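Local coordinates for DNA repair protein RECN (PDB 4ABY) that hydrolyses ATP through its SMC-like head domain and may take part in the recombinational repair of DNA double-strand breaks, at residues A314-I328 with L343-L355. Residues are numbered along the deposited sequence; the frame is centred on the assembly and turned at random.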
loop_
_atom_site.group_PDB
_atom_site.type_symbol
_atom_site.label_atom_id
_atom_site.label_comp_id
_atom_site.label_asym_id
_atom_site.label_seq_id
_atom_site.Cartn_x
_atom_site.Cartn_y
_atom_site.Cartn_z
ATOM N N ALA A 314 3.866 7.845 3.141
ATOM C CA ALA A 314 3.160 6.639 3.556
ATOM C C ALA A 314 2.633 6.825 4.974
ATOM O O ALA A 314 3.167 7.627 5.739
ATOM C CB ALA A 314 4.081 5.433 3.487
ATOM N N ASP A 315 1.584 6.085 5.321
ATOM C CA ASP A 315 0.957 6.219 6.634
ATOM C C ASP A 315 1.246 5.036 7.554
ATOM O O ASP A 315 0.662 4.921 8.631
ATOM C CB ASP A 315 -0.556 6.452 6.505
ATOM C CG ASP A 315 -1.238 5.443 5.589
ATOM O OD1 ASP A 315 -0.617 5.010 4.592
ATOM O OD2 ASP A 315 -2.409 5.090 5.858
ATOM N N THR A 316 2.159 4.172 7.127
ATOM C CA THR A 316 2.550 3.009 7.910
ATOM C C THR A 316 4.053 2.776 7.799
ATOM O O THR A 316 4.660 3.103 6.783
ATOM C CB THR A 316 1.816 1.744 7.439
ATOM O OG1 THR A 316 2.147 1.479 6.069
ATOM C CG2 THR A 316 0.310 1.917 7.571
ATOM N N PRO A 317 4.659 2.203 8.849
ATOM C CA PRO A 317 6.105 1.953 8.888
ATOM C C PRO A 317 6.571 1.024 7.774
ATOM O O PRO A 317 7.713 1.134 7.330
ATOM C CB PRO A 317 6.311 1.277 10.254
ATOM C CG PRO A 317 4.960 0.819 10.682
ATOM C CD PRO A 317 3.999 1.804 10.103
ATOM N N SER A 318 5.697 0.116 7.343
ATOM C CA SER A 318 6.035 -0.860 6.309
ATOM C C SER A 318 5.023 -0.816 5.181
ATOM O O SER A 318 3.825 -0.695 5.421
ATOM C CB SER A 318 6.077 -2.270 6.895
ATOM O OG SER A 318 7.014 -2.353 7.955
ATOM N N VAL A 319 5.518 -0.903 3.949
ATOM C CA VAL A 319 4.669 -0.895 2.759
ATOM C C VAL A 319 5.087 -1.994 1.781
ATOM O O VAL A 319 6.269 -2.308 1.657
ATOM C CB VAL A 319 4.717 0.466 2.040
ATOM C CG1 VAL A 319 3.745 0.482 0.870
ATOM C CG2 VAL A 319 4.408 1.593 3.015
ATOM N N VAL A 320 4.103 -2.603 1.129
ATOM C CA VAL A 320 4.373 -3.679 0.185
ATOM C C VAL A 320 3.782 -3.400 -1.191
ATOM O O VAL A 320 2.608 -3.055 -1.316
ATOM C CB VAL A 320 3.830 -5.027 0.698
ATOM C CG1 VAL A 320 3.949 -6.091 -0.381
ATOM C CG2 VAL A 320 4.570 -5.450 1.958
ATOM N N PHE A 321 4.603 -3.563 -2.222
ATOM C CA PHE A 321 4.156 -3.373 -3.593
ATOM C C PHE A 321 4.318 -4.693 -4.329
ATOM O O PHE A 321 5.386 -5.302 -4.291
ATOM C CB PHE A 321 4.974 -2.278 -4.280
ATOM C CG PHE A 321 4.892 -0.943 -3.599
ATOM C CD1 PHE A 321 3.889 -0.045 -3.923
ATOM C CD2 PHE A 321 5.818 -0.585 -2.633
ATOM C CE1 PHE A 321 3.811 1.185 -3.298
ATOM C CE2 PHE A 321 5.745 0.645 -2.005
ATOM C CZ PHE A 321 4.740 1.530 -2.338
ATOM N N ASP A 322 3.301 -5.100 -5.046
ATOM C CA ASP A 322 3.379 -6.298 -5.826
ATOM C C ASP A 322 3.320 -5.975 -7.282
ATOM O O ASP A 322 2.432 -5.310 -7.723
ATOM C CB ASP A 322 2.167 -7.141 -5.559
ATOM C CG ASP A 322 2.261 -8.493 -6.155
ATOM O OD1 ASP A 322 3.371 -8.984 -6.348
ATOM O OD2 ASP A 322 1.222 -9.077 -6.416
ATOM N N GLU A 323 4.235 -6.466 -8.072
ATOM C CA GLU A 323 4.037 -6.232 -9.445
ATOM C C GLU A 323 4.275 -4.867 -9.920
ATOM O O GLU A 323 3.735 -4.527 -10.909
ATOM C CB GLU A 323 2.584 -6.541 -9.739
ATOM C CG GLU A 323 2.338 -7.921 -10.315
ATOM C CD GLU A 323 0.940 -8.114 -10.758
ATOM O OE1 GLU A 323 0.089 -8.387 -9.933
ATOM O OE2 GLU A 323 0.671 -8.004 -11.945
ATOM N N VAL A 324 5.076 -4.061 -9.269
ATOM C CA VAL A 324 5.260 -2.709 -9.791
ATOM C C VAL A 324 6.287 -2.796 -10.812
ATOM O O VAL A 324 6.425 -1.882 -11.562
ATOM C CB VAL A 324 5.916 -2.549 -8.428
ATOM C CG1 VAL A 324 7.223 -3.208 -8.410
ATOM C CG2 VAL A 324 6.113 -1.113 -8.108
ATOM N N ASP A 325 6.940 -3.933 -10.960
ATOM C CA ASP A 325 7.727 -4.012 -12.172
ATOM C C ASP A 325 7.040 -4.698 -13.288
ATOM O O ASP A 325 7.637 -5.013 -14.272
ATOM C CB ASP A 325 8.989 -4.801 -11.908
ATOM C CG ASP A 325 8.728 -6.089 -11.291
ATOM O OD1 ASP A 325 7.601 -6.356 -11.019
ATOM O OD2 ASP A 325 9.648 -6.842 -11.085
ATOM N N ALA A 326 5.771 -4.959 -13.126
ATOM C CA ALA A 326 5.080 -5.797 -14.093
ATOM C C ALA A 326 5.358 -5.426 -15.552
ATOM O O ALA A 326 6.258 -5.986 -16.177
ATOM C CB ALA A 326 3.587 -5.819 -13.814
ATOM N N GLY A 327 4.592 -4.492 -16.100
ATOM C CA GLY A 327 4.615 -4.280 -17.535
ATOM C C GLY A 327 5.567 -3.225 -18.059
ATOM O O GLY A 327 5.347 -2.667 -19.135
ATOM N N ILE A 328 6.629 -2.952 -17.311
ATOM C CA ILE A 328 7.569 -1.900 -17.679
ATOM C C ILE A 328 8.963 -2.467 -17.822
ATOM O O ILE A 328 9.182 -3.666 -17.649
ATOM C CB ILE A 328 7.644 -0.807 -16.598
ATOM C CG1 ILE A 328 8.250 -1.385 -15.312
ATOM C CG2 ILE A 328 6.273 -0.217 -16.338
ATOM C CD1 ILE A 328 8.621 -0.355 -14.281
ATOM N N LEU A 343 11.119 6.331 -0.874
ATOM C CA LEU A 343 10.118 5.943 0.101
ATOM C C LEU A 343 10.800 5.206 1.244
ATOM O O LEU A 343 10.338 5.241 2.378
ATOM C CB LEU A 343 9.055 5.070 -0.553
ATOM C CG LEU A 343 7.980 4.491 0.358
ATOM C CD1 LEU A 343 7.346 5.578 1.205
ATOM C CD2 LEU A 343 6.935 3.760 -0.469
ATOM N N ALA A 344 11.923 4.561 0.937
ATOM C CA ALA A 344 12.669 3.788 1.924
ATOM C C ALA A 344 13.505 4.665 2.861
ATOM O O ALA A 344 14.040 4.180 3.857
ATOM C CB ALA A 344 13.555 2.757 1.227
ATOM N N ASP A 345 13.619 5.951 2.536
ATOM C CA ASP A 345 14.331 6.905 3.387
ATOM C C ASP A 345 13.583 7.156 4.686
ATOM O O ASP A 345 14.124 7.740 5.617
ATOM C CB ASP A 345 14.517 8.241 2.666
ATOM C CG ASP A 345 15.690 8.237 1.713
ATOM O OD1 ASP A 345 16.397 7.212 1.626
ATOM O OD2 ASP A 345 15.907 9.268 1.048
ATOM N N THR A 346 12.330 6.720 4.731
ATOM C CA THR A 346 11.485 6.919 5.897
ATOM C C THR A 346 10.715 5.642 6.231
ATOM O O THR A 346 10.102 5.538 7.291
ATOM C CB THR A 346 10.491 8.076 5.663
ATOM O OG1 THR A 346 10.088 8.094 4.285
ATOM C CG2 THR A 346 11.143 9.406 6.006
ATOM N N ARG A 347 10.758 4.666 5.327
ATOM C CA ARG A 347 9.931 3.471 5.490
ATOM C C ARG A 347 10.675 2.197 5.205
ATOM O O ARG A 347 11.812 2.222 4.735
ATOM C CB ARG A 347 8.741 3.515 4.543
ATOM C CG ARG A 347 7.404 3.755 5.214
ATOM C CD ARG A 347 7.055 5.225 5.257
ATOM N NE ARG A 347 6.156 5.518 6.368
ATOM C CZ ARG A 347 5.883 6.752 6.763
ATOM N NH1 ARG A 347 6.445 7.764 6.120
ATOM N NH2 ARG A 347 5.063 6.984 7.780
ATOM N N GLN A 348 10.028 1.082 5.522
ATOM C CA GLN A 348 10.480 -0.231 5.092
ATOM C C GLN A 348 9.582 -0.603 3.928
ATOM O O GLN A 348 8.375 -0.774 4.105
ATOM C CB GLN A 348 10.314 -1.249 6.222
ATOM C CG GLN A 348 10.792 -2.654 5.895
ATOM C CD GLN A 348 10.476 -3.645 7.000
ATOM O OE1 GLN A 348 9.429 -3.566 7.640
ATOM N NE2 GLN A 348 11.383 -4.582 7.230
ATOM N N VAL A 349 10.159 -0.698 2.733
ATOM C CA VAL A 349 9.395 -1.075 1.552
ATOM C C VAL A 349 9.806 -2.473 1.109
ATOM O O VAL A 349 10.989 -2.778 0.972
ATOM C CB VAL A 349 9.544 -0.050 0.404
ATOM C CG1 VAL A 349 10.081 1.265 0.936
ATOM C CG2 VAL A 349 10.439 -0.585 -0.685
ATOM N N LEU A 350 8.812 -3.328 0.922
ATOM C CA LEU A 350 9.050 -4.716 0.576
ATOM C C LEU A 350 8.522 -5.007 -0.821
ATOM O O LEU A 350 7.316 -4.971 -1.058
ATOM C CB LEU A 350 8.364 -5.622 1.594
ATOM C CG LEU A 350 8.770 -5.408 3.055
ATOM C CD1 LEU A 350 7.689 -5.892 4.005
ATOM C CD2 LEU A 350 10.088 -6.098 3.352
ATOM N N VAL A 351 9.425 -5.285 -1.752
ATOM C CA VAL A 351 9.022 -5.616 -3.109
ATOM C C VAL A 351 9.675 -6.908 -3.586
ATOM O O VAL A 351 10.799 -7.232 -3.208
ATOM C CB VAL A 351 9.359 -4.486 -4.105
ATOM C CG1 VAL A 351 9.156 -3.129 -3.457
ATOM C CG2 VAL A 351 10.779 -4.627 -4.603
ATOM N N VAL A 352 8.945 -7.652 -4.408
ATOM C CA VAL A 352 9.491 -8.809 -5.097
ATOM C C VAL A 352 9.710 -8.392 -6.546
ATOM O O VAL A 352 8.803 -7.853 -7.184
ATOM C CB VAL A 352 8.519 -10.000 -5.044
ATOM C CG1 VAL A 352 9.100 -11.197 -5.764
ATOM C CG2 VAL A 352 8.201 -10.354 -3.607
ATOM N N THR A 353 10.909 -8.627 -7.069
ATOM C CA THR A 353 11.254 -8.104 -8.384
ATOM C C THR A 353 12.083 -9.077 -9.217
ATOM O O THR A 353 12.780 -9.936 -8.672
ATOM C CB THR A 353 12.014 -6.768 -8.257
ATOM O OG1 THR A 353 12.271 -6.229 -9.558
ATOM C CG2 THR A 353 13.326 -6.970 -7.529
ATOM N N HIS A 354 11.992 -8.936 -10.539
ATOM C CA HIS A 354 12.805 -9.729 -11.462
ATOM C C HIS A 354 13.745 -8.842 -12.268
ATOM O O HIS A 354 14.495 -9.320 -13.113
ATOM C CB HIS A 354 11.926 -10.566 -12.396
ATOM C CG HIS A 354 10.916 -9.764 -13.156
ATOM N ND1 HIS A 354 9.674 -9.455 -12.645
ATOM C CD2 HIS A 354 10.960 -9.218 -14.396
ATOM C CE1 HIS A 354 8.998 -8.748 -13.533
ATOM N NE2 HIS A 354 9.756 -8.589 -14.604
ATOM N N LEU A 355 13.700 -7.544 -11.986
ATOM C CA LEU A 355 14.515 -6.557 -12.687
ATOM C C LEU A 355 15.729 -6.155 -11.862
ATOM O O LEU A 355 15.595 -5.709 -10.728
ATOM C CB LEU A 355 13.683 -5.313 -13.001
ATOM C CG LEU A 355 12.500 -5.488 -13.954
ATOM C CD1 LEU A 355 11.684 -4.208 -14.042
ATOM C CD2 LEU A 355 12.994 -5.915 -15.321
#
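Strands 318-321 and 348-352 pair in parallel within the mixed sheet of the RecN head domain, flanked by strand 149-152 beyond the first and strand 62-67 beyond the second. Gln348 N donates to Pro317 O, Val319 N to Gln348 O and Leu350 N to Val319 O, the last at 2.8 Å; the bond from Phe321 N to Leu350 O is longer, 3.3 Å. On the face carrying Ser318 and Val320, Ser318 OG gives a 2.7 Å bond to Gln348 OE1, in the plane of that carbonyl. The extended Gln348 chain, with CG anti to the backbone N (chi1 -178°), brings the amide there, and OE1 also accepts from Leu40 N. Next along this face, Val320 CG2 lies against Leu350 CD1. On the other face the Phe321 ring turns its edge to Leu343 CD2, 3.6 Å from CZ, and the ring also touches Leu306 of helix 298-312. Helix 330-343 links the two strands, making this a beta-alpha-beta unit of the P-loop ATPase core shared with SMC and ABC proteins. Asp322 and Glu323, directly after the hydrophobic strand, probably form the acidic end of the Walker B motif, as in other SMC-like heads; the Asp322 side chain touches Lys73, and that of Val352 touches Thr69, both in the predicted ATP site. Before the strands, Arg347 bends at chi2 (92°) to lay its guanidinium face against the Ala314 carbonyl, while NE donates to Thr316 O at 2.9 Å, reaching it from above the carbonyl plane. Past them, Asp325 OD2 accepts two bonds, from His354 N at 3.2 Å and, from above the carboxylate plane, from Thr353 OG1, which itself receives Leu355 N in an ST turn. Leu355 CD1 sits 3.5 Å from Asp325 CB.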